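Local coordinates for Alr3699 protein (Nostoc sp., PDB 4XSO), which is of unknown function but belongs to the GT-B clan, with a Glycosyltransferase Family 4 region followed by a glycosyl transferases group 1 region, at residues P217-H222 with A292-G297; R298-A303 with M319-H324. All coordinates share one frame; numbering follows the deposited sequence.

Interaction 1. Residues P217-H222 with A292-G297; sequences PWKGQH and APEPFG
Glu294 OE2 is hydrogen-bonded to Ser290 OG and lies against the side chain of Lys219. Across the contact it meets carbon rather than charge: Lys219 CE is 3.3 Å from Glu294 OE2. Lys219 CD is hardly farther away. The ammonium stands back, with Lys219 NZ 4.1 Å from Glu294 OE2, too long for a salt bridge, though the opposite charges probably still attract. Lys219 CB starts out away from 292-297, and the turn about CB-CG (chi2 -67°) helps carry CD and CE back to the glutamate. Beyond CG the glutamate runs extended (chi2 176°), which carries the carboxylate to the lysine, and the two chains meet at about a right angle. Glu294 OE1 is hydrogen-bonded to His288 NE2, which ties the carboxylate at both oxygens. Nearby, Trp218 O comes within 4.0 Å of Ala292 N, and the methyl of Ala292 points toward 217-222. Thr291 OG1 is hydrogen-bonded to Trp218 O, and the two backbones are hydrogen-bonded as well. A type I turn from Pro217 to Gly220 leads into helix 221-228. Two loops following parallel strands 207-212 and 285-287 thus meet, an arrangement of the C-terminal Rossmann-like domain of a GT-B fold.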
loop_
_atom_site.group_PDB
_atom_site.type_symbol
_atom_site.label_atom_id
_atom_site.label_comp_id
_atom_site.label_asym_id
_atom_site.label_seq_id
_atom_site.Cartn_x
_atom_site.Cartn_y
_atom_site.Cartn_z
ATOM N N PRO A 217 -26.616 23.075 -5.294
ATOM C CA PRO A 217 -27.940 22.520 -5.666
ATOM C C PRO A 217 -28.364 21.380 -4.753
ATOM O O PRO A 217 -29.541 21.240 -4.445
ATOM C CB PRO A 217 -27.746 21.980 -7.100
ATOM C CG PRO A 217 -26.460 22.576 -7.590
ATOM C CD PRO A 217 -25.660 23.101 -6.428
ATOM N N TRP A 218 -27.388 20.591 -4.306
ATOM C CA TRP A 218 -27.660 19.470 -3.403
ATOM C C TRP A 218 -28.258 20.015 -2.084
ATOM O O TRP A 218 -29.058 19.312 -1.452
ATOM C CB TRP A 218 -26.380 18.667 -3.065
ATOM C CG TRP A 218 -25.803 17.776 -4.139
ATOM C CD1 TRP A 218 -26.131 17.740 -5.468
ATOM C CD2 TRP A 218 -24.729 16.812 -3.962
ATOM N NE1 TRP A 218 -25.353 16.801 -6.121
ATOM C CE2 TRP A 218 -24.487 16.219 -5.222
ATOM C CE3 TRP A 218 -23.956 16.388 -2.852
ATOM C CZ2 TRP A 218 -23.502 15.214 -5.403
ATOM C CZ3 TRP A 218 -22.974 15.390 -3.038
ATOM C CH2 TRP A 218 -22.761 14.821 -4.300
ATOM N N LYS A 219 -27.849 21.227 -1.675
ATOM C CA LYS A 219 -28.349 21.819 -0.426
ATOM C C LYS A 219 -29.746 22.437 -0.505
ATOM O O LYS A 219 -30.334 22.775 0.537
ATOM C CB LYS A 219 -27.346 22.795 0.169
ATOM C CG LYS A 219 -25.999 22.117 0.517
ATOM C CD LYS A 219 -26.192 21.134 1.665
ATOM C CE LYS A 219 -24.930 20.428 2.111
ATOM N NZ LYS A 219 -24.329 21.183 3.248
ATOM N N GLY A 220 -30.268 22.619 -1.716
ATOM C CA GLY A 220 -31.692 22.901 -1.910
ATOM C C GLY A 220 -32.252 24.266 -1.533
ATOM O O GLY A 220 -33.432 24.420 -1.209
ATOM N N GLN A 221 -31.453 25.292 -1.636
ATOM C CA GLN A 221 -31.975 26.644 -1.387
ATOM C C GLN A 221 -33.120 26.998 -2.328
ATOM O O GLN A 221 -34.021 27.703 -1.926
ATOM C CB GLN A 221 -30.867 27.699 -1.549
ATOM C CG GLN A 221 -29.910 27.783 -0.371
ATOM C CD GLN A 221 -28.717 26.848 -0.508
ATOM O OE1 GLN A 221 -28.612 26.094 -1.476
ATOM N NE2 GLN A 221 -27.808 26.895 0.471
ATOM N N HIS A 222 -33.106 26.468 -3.556
ATOM C CA HIS A 222 -34.180 26.751 -4.534
ATOM C C HIS A 222 -35.537 26.183 -4.114
ATOM O O HIS A 222 -36.586 26.721 -4.464
ATOM C CB HIS A 222 -33.771 26.254 -5.957
ATOM C CG HIS A 222 -33.645 24.761 -6.060
ATOM N ND1 HIS A 222 -32.542 24.063 -5.582
ATOM C CD2 HIS A 222 -34.502 23.827 -6.540
ATOM C CE1 HIS A 222 -32.733 22.771 -5.772
ATOM N NE2 HIS A 222 -33.921 22.601 -6.328
ATOM N N ALA A 292 -30.424 15.598 -1.555
ATOM C CA ALA A 292 -29.773 14.347 -1.578
ATOM C C ALA A 292 -29.551 13.931 -0.118
ATOM O O ALA A 292 -29.310 14.802 0.729
ATOM C CB ALA A 292 -28.443 14.472 -2.327
ATOM N N PRO A 293 -29.658 12.616 0.167
ATOM C CA PRO A 293 -29.628 12.150 1.528
ATOM C C PRO A 293 -28.287 12.470 2.138
ATOM O O PRO A 293 -27.278 12.244 1.527
ATOM C CB PRO A 293 -29.745 10.626 1.385
ATOM C CG PRO A 293 -30.372 10.387 0.042
ATOM C CD PRO A 293 -29.824 11.492 -0.791
ATOM N N GLU A 294 -28.295 12.991 3.329
ATOM C CA GLU A 294 -27.100 13.335 4.042
ATOM C C GLU A 294 -26.913 12.363 5.226
ATOM O O GLU A 294 -27.890 11.854 5.830
ATOM C CB GLU A 294 -27.177 14.801 4.537
ATOM C CG GLU A 294 -27.170 15.845 3.381
ATOM C CD GLU A 294 -27.353 17.284 3.845
ATOM O OE1 GLU A 294 -27.631 17.514 5.052
ATOM O OE2 GLU A 294 -27.201 18.208 3.006
ATOM N N PRO A 295 -25.642 12.112 5.584
ATOM C CA PRO A 295 -25.378 11.116 6.626
ATOM C C PRO A 295 -25.770 11.543 8.051
ATOM O O PRO A 295 -26.212 10.720 8.802
ATOM C CB PRO A 295 -23.874 10.871 6.519
ATOM C CG PRO A 295 -23.327 12.006 5.753
ATOM C CD PRO A 295 -24.425 12.521 4.878
ATOM N N PHE A 296 -25.675 12.833 8.340
ATOM C CA PHE A 296 -25.999 13.436 9.622
ATOM C C PHE A 296 -26.145 14.971 9.419
ATOM O O PHE A 296 -25.164 15.674 9.129
ATOM C CB PHE A 296 -24.793 13.287 10.560
ATOM C CG PHE A 296 -25.052 13.783 11.963
ATOM C CD1 PHE A 296 -24.902 15.115 12.305
ATOM C CD2 PHE A 296 -25.458 12.872 12.968
ATOM C CE1 PHE A 296 -25.126 15.534 13.626
ATOM C CE2 PHE A 296 -25.677 13.297 14.279
ATOM C CZ PHE A 296 -25.517 14.623 14.590
ATOM N N GLY A 297 -27.288 15.549 9.579
ATOM C CA GLY A 297 -27.312 17.006 9.335
ATOM C C GLY A 297 -26.862 17.816 10.543
ATOM O O GLY A 297 -27.672 17.989 11.479
#

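Interaction 2. Residues R298-A303 with M319-H324; sequences RVIVEA and MELVEH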
loop_
_atom_site.group_PDB
_atom_site.type_symbol
_atom_site.label_atom_id
_atom_site.label_comp_id
_atom_site.label_asym_id
_atom_site.label_seq_id
_atom_site.Cartn_x
_atom_site.Cartn_y
_atom_site.Cartn_z
ATOM N N ARG A 298 -25.610 18.311 10.565
ATOM C CA ARG A 298 -25.147 19.085 11.750
ATOM C C ARG A 298 -26.119 20.248 12.003
ATOM O O ARG A 298 -26.543 20.538 13.123
ATOM C CB ARG A 298 -23.688 19.584 11.582
ATOM C CG ARG A 298 -22.656 18.438 11.596
ATOM C CD ARG A 298 -21.211 18.891 11.330
ATOM N NE ARG A 298 -20.710 19.832 12.331
ATOM C CZ ARG A 298 -20.298 19.504 13.565
ATOM N NH1 ARG A 298 -20.204 18.236 13.962
ATOM N NH2 ARG A 298 -19.923 20.456 14.415
ATOM N N VAL A 299 -26.565 20.891 10.930
ATOM C CA VAL A 299 -27.433 22.062 11.046
ATOM C C VAL A 299 -28.766 21.782 11.730
ATOM O O VAL A 299 -29.337 22.644 12.425
ATOM C CB VAL A 299 -27.716 22.661 9.633
ATOM C CG1 VAL A 299 -28.852 23.635 9.659
ATOM C CG2 VAL A 299 -26.441 23.347 9.148
ATOM N N ILE A 300 -29.270 20.596 11.511
ATOM C CA ILE A 300 -30.528 20.180 12.076
ATOM C C ILE A 300 -30.273 20.089 13.602
ATOM O O ILE A 300 -30.975 20.660 14.372
ATOM C CB ILE A 300 -30.950 18.830 11.532
ATOM C CG1 ILE A 300 -31.224 18.926 10.014
ATOM C CG2 ILE A 300 -32.170 18.312 12.281
ATOM C CD1 ILE A 300 -31.465 17.541 9.372
ATOM N N VAL A 301 -29.281 19.352 14.019
ATOM C CA VAL A 301 -28.935 19.333 15.475
ATOM C C VAL A 301 -28.645 20.700 16.062
ATOM O O VAL A 301 -29.070 21.008 17.154
ATOM C CB VAL A 301 -27.775 18.371 15.768
ATOM C CG1 VAL A 301 -27.420 18.392 17.279
ATOM C CG2 VAL A 301 -28.164 16.984 15.354
ATOM N N GLU A 302 -27.973 21.562 15.321
ATOM C CA GLU A 302 -27.651 22.890 15.835
ATOM C C GLU A 302 -28.895 23.705 16.075
ATOM O O GLU A 302 -29.032 24.330 17.103
ATOM C CB GLU A 302 -26.669 23.613 14.919
ATOM C CG GLU A 302 -25.319 22.946 15.086
ATOM C CD GLU A 302 -24.239 23.521 14.214
ATOM O OE1 GLU A 302 -24.481 23.642 12.994
ATOM O OE2 GLU A 302 -23.142 23.777 14.766
ATOM N N ALA A 303 -29.833 23.590 15.153
ATOM C CA ALA A 303 -31.092 24.311 15.250
ATOM C C ALA A 303 -31.889 23.867 16.481
ATOM O O ALA A 303 -32.461 24.685 17.205
ATOM C CB ALA A 303 -31.867 24.080 13.964
ATOM N N MET A 319 -33.887 11.615 9.320
ATOM C CA MET A 319 -34.970 10.808 9.887
ATOM C C MET A 319 -34.618 10.302 11.299
ATOM O O MET A 319 -35.502 10.022 12.066
ATOM C CB MET A 319 -35.329 9.632 8.948
ATOM C CG MET A 319 -35.169 9.944 7.466
ATOM S SD MET A 319 -36.000 8.735 6.393
ATOM C CE MET A 319 -34.699 7.626 5.928
ATOM N N GLU A 320 -33.342 10.225 11.690
ATOM C CA GLU A 320 -33.005 9.684 13.028
ATOM C C GLU A 320 -32.901 10.826 14.029
ATOM O O GLU A 320 -32.851 10.588 15.239
ATOM C CB GLU A 320 -31.608 9.050 13.021
ATOM C CG GLU A 320 -31.464 7.833 12.171
ATOM C CD GLU A 320 -29.998 7.595 11.790
ATOM O OE1 GLU A 320 -29.170 7.427 12.722
ATOM O OE2 GLU A 320 -29.712 7.536 10.570
ATOM N N LEU A 321 -32.779 12.037 13.493
ATOM C CA LEU A 321 -32.665 13.228 14.274
ATOM C C LEU A 321 -33.991 13.803 14.738
ATOM O O LEU A 321 -34.054 14.488 15.792
ATOM C CB LEU A 321 -31.897 14.286 13.498
ATOM C CG LEU A 321 -30.536 13.849 12.906
ATOM C CD1 LEU A 321 -29.859 14.994 12.190
ATOM C CD2 LEU A 321 -29.614 13.321 13.993
ATOM N N VAL A 322 -35.029 13.630 13.926
ATOM C CA VAL A 322 -36.278 14.377 14.142
ATOM C C VAL A 322 -37.408 13.418 14.226
ATOM O O VAL A 322 -37.492 12.582 13.379
ATOM C CB VAL A 322 -36.619 15.341 12.962
ATOM C CG1 VAL A 322 -38.004 15.927 13.147
ATOM C CG2 VAL A 322 -35.607 16.466 12.772
ATOM N N GLU A 323 -38.280 13.529 15.231
ATOM C CA GLU A 323 -39.589 12.826 15.151
ATOM C C GLU A 323 -40.611 13.880 14.846
ATOM O O GLU A 323 -40.728 14.870 15.592
ATOM C CB GLU A 323 -39.990 12.083 16.419
ATOM C CG GLU A 323 -39.422 10.690 16.538
ATOM C CD GLU A 323 -40.218 9.658 15.748
ATOM O OE1 GLU A 323 -41.322 9.978 15.201
ATOM O OE2 GLU A 323 -39.718 8.515 15.683
ATOM N N HIS A 324 -41.292 13.659 13.727
ATOM C CA HIS A 324 -42.215 14.614 13.075
ATOM C C HIS A 324 -43.350 14.947 13.995
ATOM O O HIS A 324 -44.004 14.063 14.520
ATOM C CB HIS A 324 -42.804 13.979 11.762
ATOM C CG HIS A 324 -43.728 14.889 11.012
ATOM N ND1 HIS A 324 -43.266 15.852 10.144
ATOM C CD2 HIS A 324 -45.081 15.034 11.036
ATOM C CE1 HIS A 324 -44.284 16.523 9.624
ATOM N NE2 HIS A 324 -45.400 16.050 10.153
#
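Leu321 reaches from helix 318-321 to helix 298-305, and its CB points toward that neighbour. CG stands anti to the carbonyl carbon, chi1 -51°, and splits into two methyls that share the work. Leu321 CD1 is the busier branch. It lies 4.0 Å from Ile300 CB and is also close to Ile300 CG2 and CD1, resting against the branched part of the isoleucine. The same methyl, Leu321 CD1, also meets Val301 CG2, at 4.1 Å. The second methyl, Leu321 CD2, meets that same valine branch, with Val301 CG2 4.2 Å away. The leucine crosses both partners at about a right angle. Ile300 has a further neighbour: its CG2 is 3.9 Å from Val322 CG2, methyl to methyl. Ile300 CG2 therefore serves both Leu321 and Val322. Beyond the pair of segments, Phe368 touches Leu321 and Val301, while Ile300 also touches Ala312 of strand 310-313. All four touching residues are buried. The contact is made of methyl and methine carbons, without polar atoms. Its cohesion probably comes from dispersion and from the exclusion of water, without directional bonds.

Overall arrangement
Interactions 1 and 2 follow one another along the chain, and their centres are 13 Å apart. Segment 292-297 runs straight into helix 298-305, where Gly297 is the N-cap. The two contacts also touch directly. Phe296 CZ is 3.6 Å from Val301 CG2, and Phe296 CE2 is 3.9 Å from Leu321 CD2. Gly297 N sits 3.7 Å from Leu321 CD1. The phenylalanine near the end of the loop thus packs on the apolar cluster of interaction 2. Interaction 1 is a surface contact of mixed character; interaction 2 is buried. Ser158, bonded to Pro295 O, and Gln159 and Ala160, bonded to Glu320, tie segments 292-297 and 319-324 to the start of helix 159-167, in the Glycosyltransferase Family 4 range.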